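Local coordinates for protein piwi (Drosophila melanogaster, PDB 6KR6) that binds piRNAs and, in complex with them, represses transposable elements by governing their methylation and silencing, at residues T564-E569 / C765-N770; I568-S573 / Q758-K763; L575-F580 / I597-L602. One frame throughout, in Å; residues are numbered along the deposited sequence.

The three contacts lie in the PIWI domain, with centres 12 to 13 Å apart. Interactions 1 and 2 share I568 and E569. Both start from 564-573; their partners are helix 754-764 and the following loop 765-770. L602 and L575 make the joints to interaction 3. L602 CB packs against M567 SD at 3.9 Å and L570 CD2 at 3.7 Å; L575 CD2 meets L760 CD2 at 4.1 Å. Interaction 1 reaches the RNA of chain B. Interaction 3 leads to the probable catalytic centre: G579 lies about 7 Å from the side chain of D581 and about 8 Å from that of D652, both active-site residues by similarity. Interaction 2 is remote from these sites.

Interaction 1. Residues T564-E569 / C765-N770; sequences TPWMIE and CHLYYN. With nucleotides of chain B.
Y769 OH donates to W566 O at 2.8 Å, nearly along the C=O axis. W566 NE1 returns a bond to H766 O at 3.1 Å, straight at 167°. The acceptor lies close to the indole plane and the donor in the carbonyl plane. Two bonds tie W566 to H766 and Y769, at either end of 766-769. W566 CG stands between the backbone N and the carbonyl carbon, chi1 64°, which swings the indole across to both. The W566 and Y769 rings form a T-shaped pair: the CD1 edge of Y769 points at the indole face, with planes at 89°. P565 CD lies 3.5 Å from the centroid of the Y769 ring, over its face, a CH-pi contact, and L767 O lies over the other. An alanine in place of W566 is likely to leave H766 O without its donor and the Y769 edge without its aromatic wall. Further out, L767 CD1 packs on I568 CG2 at 4.0 Å, and L767 CD2 on M567. Y768 OH bonds U4 OP1 of chain B at 2.8 Å; N770 ND2 adds a weak bond there and bonds L810 O. This is consistent with the argonaute guide-binding channel, beside the metal site of Q556 and L810.

Interaction 2. Residues I568-S573 / Q758-K763; sequences IELPLS and QKLTYK
K763 and E569 make the one hydrogen bond between 568-573 and 758-763. K763 NZ donates to E569 O at 2.9 Å. The ammonium lies in the plane of the carbonyl, with a C=O...N angle of 150°. The lysine chain runs straight as far as CE and bends only at its last torsion, chi4 -63°, which turns NZ onto the carbonyl oxygen. A second acceptor, Q408 OE1, holds the same nitrogen.

The close part of the contact begins at this buried lysine and continues at L760. I568 CG1 lies against K763 CG at 3.8 Å, the two side chains crossing at about a right angle. L760, one helical turn earlier, fills the next position. Its two methyls divide the work: CD1 meets L570 CD1 at 3.8 Å, and CD2 meets L572 CD1 at 4.0 Å. The aliphatic part of K763 and these leucines make up the apolar side. L760 also touches V648 and L572 touches R646, both of strand 646-652, which places the contact against that strand.

The outer side is looser. P571 is exposed and brings only CD toward K763 CE, at 4.1 Å. It is the centre of an inverse gamma turn, with a weak bond from L572 N to L570 O. This turn brings the chain round between the two leucines. E569 is partly exposed. Its carboxylate does not join K763: OE1 stays 5.0 Å from NZ, and OE2 makes a salt bridge with K416 instead.

The chemistry is therefore split. A lysine binds a neutral backbone carbonyl and a neutral amide, while the nearby acid pairs with another lysine. The two neutral oxygens, with some electrostatic support from the carboxylate, probably make burial of the ammonium tolerable.

Interaction 3. Residues L575-F580 / I597-L602; sequences LMTIGF and IASMDL
Strands 575-584 and 592-599 form a beta hairpin of the RNase H-like PIWI fold, joined here where I578 pairs with A598 and G579 with I597. The first strand carries D581, an active-site residue by similarity, just beyond F580. The parts 575-580 and 597-599 run antiparallel, with 165° between their directions. Strand 575-584 is also bonded in parallel to strand 646-652, which ends at D652.

G579 and I597 are a hydrogen-bonded pair. G579 N donates to I597 O, and I597 N donates to G579 O, each at 2.9 Å. I578 and A598 form the neighbouring non-hydrogen-bonded pair. Here the carbonyls are met by CA-H groups: I578 CA lies 3.2 Å from I597 O, and A598 CA lies near T577 O.

On the face that carries I578 and A598, M576 lies alongside. Its chain is extended beyond CG, which lays CE against A598 CB at 3.5 Å. M576 also touches A632, so helix 625-640 covers this face.

Toward L575 the regular ladder gives way. S599 N still donates to T577 O at 2.9 Å. The return bond comes from T577 N, but its acceptor is a side chain and not the carbonyl of S599. Further on, D601 N makes only a weak bond to L575 O, as the chain leaves the strand after S599.

The replacement depends on the serine rotamer. OG stands between the backbone N and the carbonyl carbon, chi1 86°, and this sets S599 OG 3.0 Å from T577 N in an almost perfectly straight bond, 177° at the hydrogen.

Interaction 1. Residues T564-E569 / C765-N770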
loop_
_atom_site.group_PDB
_atom_site.type_symbol
_atom_site.label_atom_id
_atom_site.label_comp_id
_atom_site.label_asym_id
_atom_site.label_seq_id
_atom_site.Cartn_x
_atom_site.Cartn_y
_atom_site.Cartn_z
ATOM N N THR A 564 -4.976 -27.208 -11.816
ATOM C CA THR A 564 -4.419 -26.900 -10.506
ATOM C C THR A 564 -3.060 -27.561 -10.331
ATOM O O THR A 564 -2.974 -28.798 -10.356
ATOM C CB THR A 564 -5.381 -27.361 -9.415
ATOM O OG1 THR A 564 -6.704 -26.902 -9.723
ATOM C CG2 THR A 564 -4.970 -26.802 -8.077
ATOM N N PRO A 565 -1.980 -26.793 -10.156
ATOM C CA PRO A 565 -0.668 -27.431 -9.946
ATOM C C PRO A 565 -0.508 -28.044 -8.567
ATOM O O PRO A 565 0.097 -29.116 -8.442
ATOM C CB PRO A 565 0.324 -26.279 -10.171
ATOM C CG PRO A 565 -0.445 -25.242 -10.909
ATOM C CD PRO A 565 -1.851 -25.353 -10.418
ATOM N N TRP A 566 -1.012 -27.391 -7.522
ATOM C CA TRP A 566 -0.912 -27.920 -6.170
ATOM C C TRP A 566 -2.058 -27.363 -5.333
ATOM O O TRP A 566 -2.853 -26.542 -5.798
ATOM C CB TRP A 566 0.458 -27.607 -5.552
ATOM C CG TRP A 566 0.749 -26.143 -5.339
ATOM C CD1 TRP A 566 0.276 -25.348 -4.333
ATOM C CD2 TRP A 566 1.607 -25.311 -6.132
ATOM N NE1 TRP A 566 0.772 -24.075 -4.459
ATOM C CE2 TRP A 566 1.592 -24.025 -5.556
ATOM C CE3 TRP A 566 2.378 -25.525 -7.279
ATOM C CZ2 TRP A 566 2.317 -22.961 -6.083
ATOM C CZ3 TRP A 566 3.097 -24.468 -7.801
ATOM C CH2 TRP A 566 3.061 -23.203 -7.203
ATOM N N MET A 567 -2.134 -27.815 -4.082
ATOM C CA MET A 567 -3.229 -27.447 -3.195
ATOM C C MET A 567 -2.747 -27.536 -1.753
ATOM O O MET A 567 -1.760 -28.211 -1.446
ATOM C CB MET A 567 -4.458 -28.341 -3.444
ATOM C CG MET A 567 -5.674 -28.131 -2.529
ATOM S SD MET A 567 -6.285 -26.437 -2.391
ATOM C CE MET A 567 -6.366 -25.935 -4.103
ATOM N N ILE A 568 -3.444 -26.827 -0.876
ATOM C CA ILE A 568 -3.134 -26.793 0.540
ATOM C C ILE A 568 -4.119 -27.695 1.275
ATOM O O ILE A 568 -5.211 -28.001 0.784
ATOM C CB ILE A 568 -3.183 -25.340 1.073
ATOM C CG1 ILE A 568 -2.692 -25.252 2.519
ATOM C CG2 ILE A 568 -4.589 -24.772 0.948
ATOM C CD1 ILE A 568 -1.301 -25.777 2.718
ATOM N N GLU A 569 -3.722 -28.152 2.461
ATOM C CA GLU A 569 -4.631 -28.882 3.341
ATOM C C GLU A 569 -5.647 -27.908 3.924
ATOM O O GLU A 569 -5.291 -27.023 4.708
ATOM C CB GLU A 569 -3.847 -29.587 4.444
ATOM C CG GLU A 569 -3.050 -30.794 3.976
ATOM C CD GLU A 569 -2.266 -31.442 5.101
ATOM O OE1 GLU A 569 -1.803 -30.704 5.997
ATOM O OE2 GLU A 569 -2.121 -32.683 5.096
ATOM N N CYS A 765 -2.188 -17.977 1.724
ATOM C CA CYS A 765 -0.970 -17.368 1.196
ATOM C C CYS A 765 -0.092 -18.339 0.406
ATOM O O CYS A 765 0.925 -17.907 -0.146
ATOM C CB CYS A 765 -0.154 -16.753 2.336
ATOM S SG CYS A 765 -0.707 -15.108 2.843
ATOM N N HIS A 766 -0.450 -19.622 0.324
ATOM C CA HIS A 766 0.379 -20.628 -0.335
ATOM C C HIS A 766 -0.047 -20.937 -1.768
ATOM O O HIS A 766 0.562 -21.806 -2.400
ATOM C CB HIS A 766 0.369 -21.941 0.464
ATOM C CG HIS A 766 1.160 -21.897 1.735
ATOM N ND1 HIS A 766 0.688 -21.305 2.886
ATOM C CD2 HIS A 766 2.381 -22.395 2.041
ATOM C CE1 HIS A 766 1.590 -21.428 3.844
ATOM N NE2 HIS A 766 2.627 -22.086 3.357
ATOM N N LEU A 767 -1.066 -20.259 -2.300
ATOM C CA LEU A 767 -1.761 -20.727 -3.493
ATOM C C LEU A 767 -1.589 -19.809 -4.703
ATOM O O LEU A 767 -2.427 -19.816 -5.608
ATOM C CB LEU A 767 -3.247 -20.919 -3.191
ATOM C CG LEU A 767 -3.626 -22.023 -2.201
ATOM C CD1 LEU A 767 -5.066 -21.856 -1.746
ATOM C CD2 LEU A 767 -3.416 -23.396 -2.820
ATOM N N TYR A 768 -0.520 -19.018 -4.747
ATOM C CA TYR A 768 -0.221 -18.208 -5.926
ATOM C C TYR A 768 0.721 -19.006 -6.820
ATOM O O TYR A 768 1.903 -19.167 -6.505
ATOM C CB TYR A 768 0.387 -16.862 -5.542
ATOM C CG TYR A 768 0.555 -15.927 -6.721
ATOM C CD1 TYR A 768 -0.550 -15.437 -7.405
ATOM C CD2 TYR A 768 1.817 -15.535 -7.149
ATOM C CE1 TYR A 768 -0.405 -14.587 -8.485
ATOM C CE2 TYR A 768 1.972 -14.682 -8.225
ATOM C CZ TYR A 768 0.860 -14.212 -8.889
ATOM O OH TYR A 768 1.013 -13.364 -9.960
ATOM N N TYR A 769 0.197 -19.493 -7.944
ATOM C CA TYR A 769 0.892 -20.489 -8.748
ATOM C C TYR A 769 2.035 -19.920 -9.582
ATOM O O TYR A 769 2.846 -20.700 -10.094
ATOM C CB TYR A 769 -0.112 -21.203 -9.653
ATOM C CG TYR A 769 -1.140 -21.998 -8.881
ATOM C CD1 TYR A 769 -0.772 -22.743 -7.766
ATOM C CD2 TYR A 769 -2.477 -21.992 -9.253
ATOM C CE1 TYR A 769 -1.705 -23.466 -7.052
ATOM C CE2 TYR A 769 -3.418 -22.711 -8.544
ATOM C CZ TYR A 769 -3.027 -23.447 -7.445
ATOM O OH TYR A 769 -3.962 -24.162 -6.738
ATOM N N ASN A 770 2.127 -18.601 -9.738
ATOM C CA ASN A 770 3.275 -18.021 -10.421
ATOM C C ASN A 770 4.506 -17.931 -9.531
ATOM O O ASN A 770 5.582 -17.573 -10.022
ATOM C CB ASN A 770 2.935 -16.627 -10.959
ATOM C CG ASN A 770 2.500 -16.650 -12.411
ATOM O OD1 ASN A 770 2.144 -17.699 -12.947
ATOM N ND2 ASN A 770 2.530 -15.490 -13.058
ATOM P P U B 4 4.861 -12.259 -11.404
ATOM O OP1 U B 4 3.440 -12.662 -11.256
ATOM O OP2 U B 4 5.318 -11.591 -12.650
ATOM O "O5'" U B 4 5.223 -11.311 -10.178
ATOM C "C5'" U B 4 5.306 -11.839 -8.859
ATOM C "C4'" U B 4 6.407 -11.187 -8.063
ATOM O "O4'" U B 4 7.672 -11.364 -8.760
ATOM C "C3'" U B 4 6.246 -9.684 -7.835
ATOM O "O3'" U B 4 6.698 -9.344 -6.525
ATOM C "C2'" U B 4 7.180 -9.074 -8.877
ATOM O "O2'" U B 4 7.668 -7.790 -8.551
ATOM C "C1'" U B 4 8.300 -10.109 -8.939
ATOM N N1 U B 4 9.018 -10.124 -10.223
ATOM C C2 U B 4 10.342 -10.519 -10.228
ATOM O O2 U B 4 10.934 -10.878 -9.223
ATOM N N3 U B 4 10.947 -10.495 -11.461
ATOM C C4 U B 4 10.378 -10.113 -12.659
ATOM O O4 U B 4 11.055 -10.142 -13.688
ATOM C C5 U B 4 9.009 -9.706 -12.568
ATOM C C6 U B 4 8.394 -9.722 -11.381
ATOM P P U B 3 5.957 -14.276 -16.337
ATOM O OP1 U B 3 4.477 -14.269 -16.201
ATOM O OP2 U B 3 6.641 -13.185 -17.078
ATOM O "O5'" U B 3 6.577 -14.345 -14.871
ATOM C "C5'" U B 3 6.050 -15.239 -13.901
ATOM C "C4'" U B 3 6.839 -15.182 -12.616
ATOM O "O4'" U B 3 8.221 -15.532 -12.867
ATOM C "C3'" U B 3 6.915 -13.823 -11.937
ATOM O "O3'" U B 3 5.763 -13.565 -11.152
ATOM C "C2'" U B 3 8.195 -13.920 -11.107
ATOM O "O2'" U B 3 7.937 -14.527 -9.850
ATOM C "C1'" U B 3 9.058 -14.876 -11.943
ATOM N N1 U B 3 10.164 -14.201 -12.664
ATOM C C2 U B 3 11.356 -14.056 -11.976
ATOM O O2 U B 3 11.506 -14.444 -10.830
ATOM N N3 U B 3 12.365 -13.439 -12.674
ATOM C C4 U B 3 12.306 -12.966 -13.968
ATOM O O4 U B 3 13.301 -12.432 -14.459
ATOM C C5 U B 3 11.043 -13.158 -14.616
ATOM C C6 U B 3 10.040 -13.757 -13.960
#

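Interaction 2. Residues I568-S573 / Q758-K763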
loop_
_atom_site.group_PDB
_atom_site.type_symbol
_atom_site.label_atom_id
_atom_site.label_comp_id
_atom_site.label_asym_id
_atom_site.label_seq_id
_atom_site.Cartn_x
_atom_site.Cartn_y
_atom_site.Cartn_z
ATOM N N ILE A 568 -3.444 -26.827 -0.876
ATOM C CA ILE A 568 -3.134 -26.793 0.540
ATOM C C ILE A 568 -4.119 -27.695 1.275
ATOM O O ILE A 568 -5.211 -28.001 0.784
ATOM C CB ILE A 568 -3.183 -25.340 1.073
ATOM C CG1 ILE A 568 -2.692 -25.252 2.519
ATOM C CG2 ILE A 568 -4.589 -24.772 0.948
ATOM C CD1 ILE A 568 -1.301 -25.777 2.718
ATOM N N GLU A 569 -3.722 -28.152 2.461
ATOM C CA GLU A 569 -4.631 -28.882 3.341
ATOM C C GLU A 569 -5.647 -27.908 3.924
ATOM O O GLU A 569 -5.291 -27.023 4.708
ATOM C CB GLU A 569 -3.847 -29.587 4.444
ATOM C CG GLU A 569 -3.050 -30.794 3.976
ATOM C CD GLU A 569 -2.266 -31.442 5.101
ATOM O OE1 GLU A 569 -1.803 -30.704 5.997
ATOM O OE2 GLU A 569 -2.121 -32.683 5.096
ATOM N N LEU A 570 -6.914 -28.067 3.549
ATOM C CA LEU A 570 -7.967 -27.112 3.904
ATOM C C LEU A 570 -9.062 -27.801 4.705
ATOM O O LEU A 570 -9.906 -28.508 4.127
ATOM C CB LEU A 570 -8.549 -26.473 2.646
ATOM C CG LEU A 570 -9.695 -25.478 2.823
ATOM C CD1 LEU A 570 -9.245 -24.277 3.639
ATOM C CD2 LEU A 570 -10.235 -25.040 1.470
ATOM N N PRO A 571 -9.102 -27.626 6.031
ATOM C CA PRO A 571 -10.132 -28.280 6.858
ATOM C C PRO A 571 -11.394 -27.432 7.014
ATOM O O PRO A 571 -11.808 -27.083 8.125
ATOM C CB PRO A 571 -9.397 -28.479 8.188
ATOM C CG PRO A 571 -8.497 -27.286 8.274
ATOM C CD PRO A 571 -8.076 -26.961 6.855
ATOM N N LEU A 572 -12.019 -27.098 5.887
ATOM C CA LEU A 572 -13.260 -26.334 5.893
ATOM C C LEU A 572 -14.111 -26.750 4.702
ATOM O O LEU A 572 -13.589 -27.005 3.614
ATOM C CB LEU A 572 -12.995 -24.824 5.858
ATOM C CG LEU A 572 -12.832 -24.137 7.216
ATOM C CD1 LEU A 572 -12.625 -22.642 7.036
ATOM C CD2 LEU A 572 -14.037 -24.414 8.101
ATOM N N SER A 573 -15.424 -26.813 4.917
ATOM C CA SER A 573 -16.374 -27.272 3.914
ATOM C C SER A 573 -17.211 -26.102 3.417
ATOM O O SER A 573 -17.678 -25.284 4.218
ATOM C CB SER A 573 -17.285 -28.365 4.483
ATOM O OG SER A 573 -16.533 -29.449 5.000
ATOM N N GLN A 758 -6.116 -16.832 11.431
ATOM C CA GLN A 758 -4.742 -16.553 11.028
ATOM C C GLN A 758 -4.125 -17.738 10.293
ATOM O O GLN A 758 -3.418 -17.557 9.292
ATOM C CB GLN A 758 -3.914 -16.181 12.255
ATOM C CG GLN A 758 -4.367 -14.899 12.943
ATOM C CD GLN A 758 -3.828 -14.777 14.352
ATOM O OE1 GLN A 758 -3.202 -15.702 14.871
ATOM N NE2 GLN A 758 -4.071 -13.634 14.984
ATOM N N LYS A 759 -4.387 -18.961 10.767
ATOM C CA LYS A 759 -3.867 -20.140 10.082
ATOM C C LYS A 759 -4.489 -20.292 8.700
ATOM O O LYS A 759 -3.800 -20.655 7.740
ATOM C CB LYS A 759 -4.112 -21.396 10.921
ATOM C CG LYS A 759 -3.313 -22.606 10.458
ATOM C CD LYS A 759 -3.564 -23.825 11.331
ATOM C CE LYS A 759 -4.916 -24.456 11.036
ATOM N NZ LYS A 759 -5.116 -25.719 11.799
ATOM N N LEU A 760 -5.787 -20.006 8.574
ATOM C CA LEU A 760 -6.435 -20.067 7.267
ATOM C C LEU A 760 -5.847 -19.038 6.312
ATOM O O LEU A 760 -5.665 -19.316 5.121
ATOM C CB LEU A 760 -7.942 -19.861 7.416
ATOM C CG LEU A 760 -8.743 -19.701 6.120
ATOM C CD1 LEU A 760 -8.565 -20.911 5.215
ATOM C CD2 LEU A 760 -10.215 -19.470 6.425
ATOM N N THR A 761 -5.545 -17.839 6.814
ATOM C CA THR A 761 -4.942 -16.820 5.959
ATOM C C THR A 761 -3.534 -17.223 5.530
ATOM O O THR A 761 -3.159 -17.052 4.360
ATOM C CB THR A 761 -4.924 -15.475 6.685
ATOM O OG1 THR A 761 -6.245 -15.169 7.153
ATOM C CG2 THR A 761 -4.461 -14.377 5.747
ATOM N N TYR A 762 -2.745 -17.772 6.456
ATOM C CA TYR A 762 -1.416 -18.252 6.092
ATOM C C TYR A 762 -1.500 -19.374 5.062
ATOM O O TYR A 762 -0.662 -19.460 4.157
ATOM C CB TYR A 762 -0.661 -18.712 7.341
ATOM C CG TYR A 762 0.794 -19.051 7.088
ATOM C CD1 TYR A 762 1.658 -18.123 6.523
ATOM C CD2 TYR A 762 1.307 -20.297 7.431
ATOM C CE1 TYR A 762 2.987 -18.426 6.294
ATOM C CE2 TYR A 762 2.636 -20.608 7.208
ATOM C CZ TYR A 762 3.470 -19.671 6.640
ATOM O OH TYR A 762 4.793 -19.978 6.418
ATOM N N LYS A 763 -2.513 -20.240 5.183
ATOM C CA LYS A 763 -2.742 -21.269 4.172
ATOM C C LYS A 763 -3.050 -20.649 2.816
ATOM O O LYS A 763 -2.439 -21.006 1.801
ATOM C CB LYS A 763 -3.889 -22.186 4.603
ATOM C CG LYS A 763 -3.523 -23.237 5.632
ATOM C CD LYS A 763 -4.750 -24.044 6.027
ATOM C CE LYS A 763 -4.442 -25.045 7.129
ATOM N NZ LYS A 763 -3.441 -26.064 6.706
#

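Interaction 3. Residues L575-F580 / I597-L602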
loop_
_atom_site.group_PDB
_atom_site.type_symbol
_atom_site.label_atom_id
_atom_site.label_comp_id
_atom_site.label_asym_id
_atom_site.label_seq_id
_atom_site.Cartn_x
_atom_site.Cartn_y
_atom_site.Cartn_z
ATOM N N LEU A 575 -16.376 -23.394 1.600
ATOM C CA LEU A 575 -15.750 -22.090 1.777
ATOM C C LEU A 575 -15.391 -21.502 0.421
ATOM O O LEU A 575 -14.763 -22.170 -0.408
ATOM C CB LEU A 575 -14.502 -22.200 2.653
ATOM C CG LEU A 575 -13.471 -21.071 2.550
ATOM C CD1 LEU A 575 -14.059 -19.727 2.960
ATOM C CD2 LEU A 575 -12.242 -21.391 3.387
ATOM N N MET A 576 -15.792 -20.256 0.203
ATOM C CA MET A 576 -15.416 -19.490 -0.975
ATOM C C MET A 576 -14.556 -18.319 -0.529
ATOM O O MET A 576 -15.005 -17.480 0.259
ATOM C CB MET A 576 -16.653 -19.008 -1.730
ATOM C CG MET A 576 -16.418 -17.826 -2.656
ATOM S SD MET A 576 -17.742 -17.722 -3.876
ATOM C CE MET A 576 -17.620 -16.013 -4.385
ATOM N N THR A 577 -13.321 -18.273 -1.017
ATOM C CA THR A 577 -12.396 -17.195 -0.702
ATOM C C THR A 577 -12.401 -16.192 -1.844
ATOM O O THR A 577 -12.201 -16.567 -3.004
ATOM C CB THR A 577 -10.980 -17.727 -0.481
ATOM O OG1 THR A 577 -11.031 -18.895 0.347
ATOM C CG2 THR A 577 -10.121 -16.675 0.200
ATOM N N ILE A 578 -12.639 -14.925 -1.520
ATOM C CA ILE A 578 -12.705 -13.862 -2.513
ATOM C C ILE A 578 -11.549 -12.901 -2.291
ATOM O O ILE A 578 -11.253 -12.514 -1.155
ATOM C CB ILE A 578 -14.044 -13.103 -2.465
ATOM C CG1 ILE A 578 -15.226 -14.068 -2.468
ATOM C CG2 ILE A 578 -14.154 -12.160 -3.649
ATOM C CD1 ILE A 578 -16.562 -13.363 -2.357
ATOM N N GLY A 579 -10.898 -12.522 -3.384
ATOM C CA GLY A 579 -9.944 -11.433 -3.381
ATOM C C GLY A 579 -10.395 -10.363 -4.357
ATOM O O GLY A 579 -11.087 -10.647 -5.333
ATOM N N PHE A 580 -9.997 -9.125 -4.083
ATOM C CA PHE A 580 -10.439 -7.995 -4.890
ATOM C C PHE A 580 -9.380 -6.907 -4.833
ATOM O O PHE A 580 -8.873 -6.595 -3.752
ATOM C CB PHE A 580 -11.789 -7.463 -4.389
ATOM C CG PHE A 580 -12.250 -6.211 -5.084
ATOM C CD1 PHE A 580 -12.780 -6.266 -6.361
ATOM C CD2 PHE A 580 -12.174 -4.981 -4.448
ATOM C CE1 PHE A 580 -13.208 -5.118 -6.999
ATOM C CE2 PHE A 580 -12.604 -3.831 -5.082
ATOM C CZ PHE A 580 -13.121 -3.901 -6.359
ATOM N N ILE A 597 -11.521 -12.209 -7.716
ATOM C CA ILE A 597 -11.193 -13.622 -7.847
ATOM C C ILE A 597 -11.933 -14.377 -6.753
ATOM O O ILE A 597 -12.068 -13.878 -5.633
ATOM C CB ILE A 597 -9.675 -13.866 -7.740
ATOM C CG1 ILE A 597 -8.898 -12.769 -8.474
ATOM C CG2 ILE A 597 -9.313 -15.246 -8.272
ATOM C CD1 ILE A 597 -9.175 -12.683 -9.957
ATOM N N ALA A 598 -12.404 -15.580 -7.073
ATOM C CA ALA A 598 -13.232 -16.344 -6.146
ATOM C C ALA A 598 -12.919 -17.826 -6.273
ATOM O O ALA A 598 -13.009 -18.388 -7.366
ATOM C CB ALA A 598 -14.716 -16.087 -6.410
ATOM N N SER A 599 -12.572 -18.457 -5.155
ATOM C CA SER A 599 -12.366 -19.896 -5.131
ATOM C C SER A 599 -13.710 -20.618 -5.087
ATOM O O SER A 599 -14.763 -20.016 -4.856
ATOM C CB SER A 599 -11.508 -20.301 -3.935
ATOM O OG SER A 599 -12.304 -20.500 -2.779
ATOM N N MET A 600 -13.670 -21.935 -5.309
ATOM C CA MET A 600 -14.878 -22.752 -5.433
ATOM C C MET A 600 -14.717 -24.028 -4.609
ATOM O O MET A 600 -14.596 -25.122 -5.165
ATOM C CB MET A 600 -15.173 -23.082 -6.899
ATOM C CG MET A 600 -15.265 -21.874 -7.801
ATOM S SD MET A 600 -16.796 -21.860 -8.744
ATOM C CE MET A 600 -17.109 -20.102 -8.806
ATOM N N ASP A 601 -14.735 -23.882 -3.285
ATOM C CA ASP A 601 -14.675 -25.015 -2.362
ATOM C C ASP A 601 -13.470 -25.902 -2.691
ATOM O O ASP A 601 -13.584 -26.978 -3.281
ATOM C CB ASP A 601 -15.985 -25.810 -2.409
ATOM C CG ASP A 601 -16.147 -26.752 -1.230
ATOM O OD1 ASP A 601 -15.252 -26.783 -0.359
ATOM O OD2 ASP A 601 -17.179 -27.455 -1.171
ATOM N N LEU A 602 -12.302 -25.390 -2.295
ATOM C CA LEU A 602 -11.027 -25.918 -2.769
ATOM C C LEU A 602 -10.813 -27.383 -2.410
ATOM O O LEU A 602 -10.012 -28.059 -3.066
ATOM C CB LEU A 602 -9.882 -25.065 -2.224
ATOM C CG LEU A 602 -9.944 -23.599 -2.657
ATOM C CD1 LEU A 602 -8.857 -22.788 -1.978
ATOM C CD2 LEU A 602 -9.831 -23.495 -4.171
#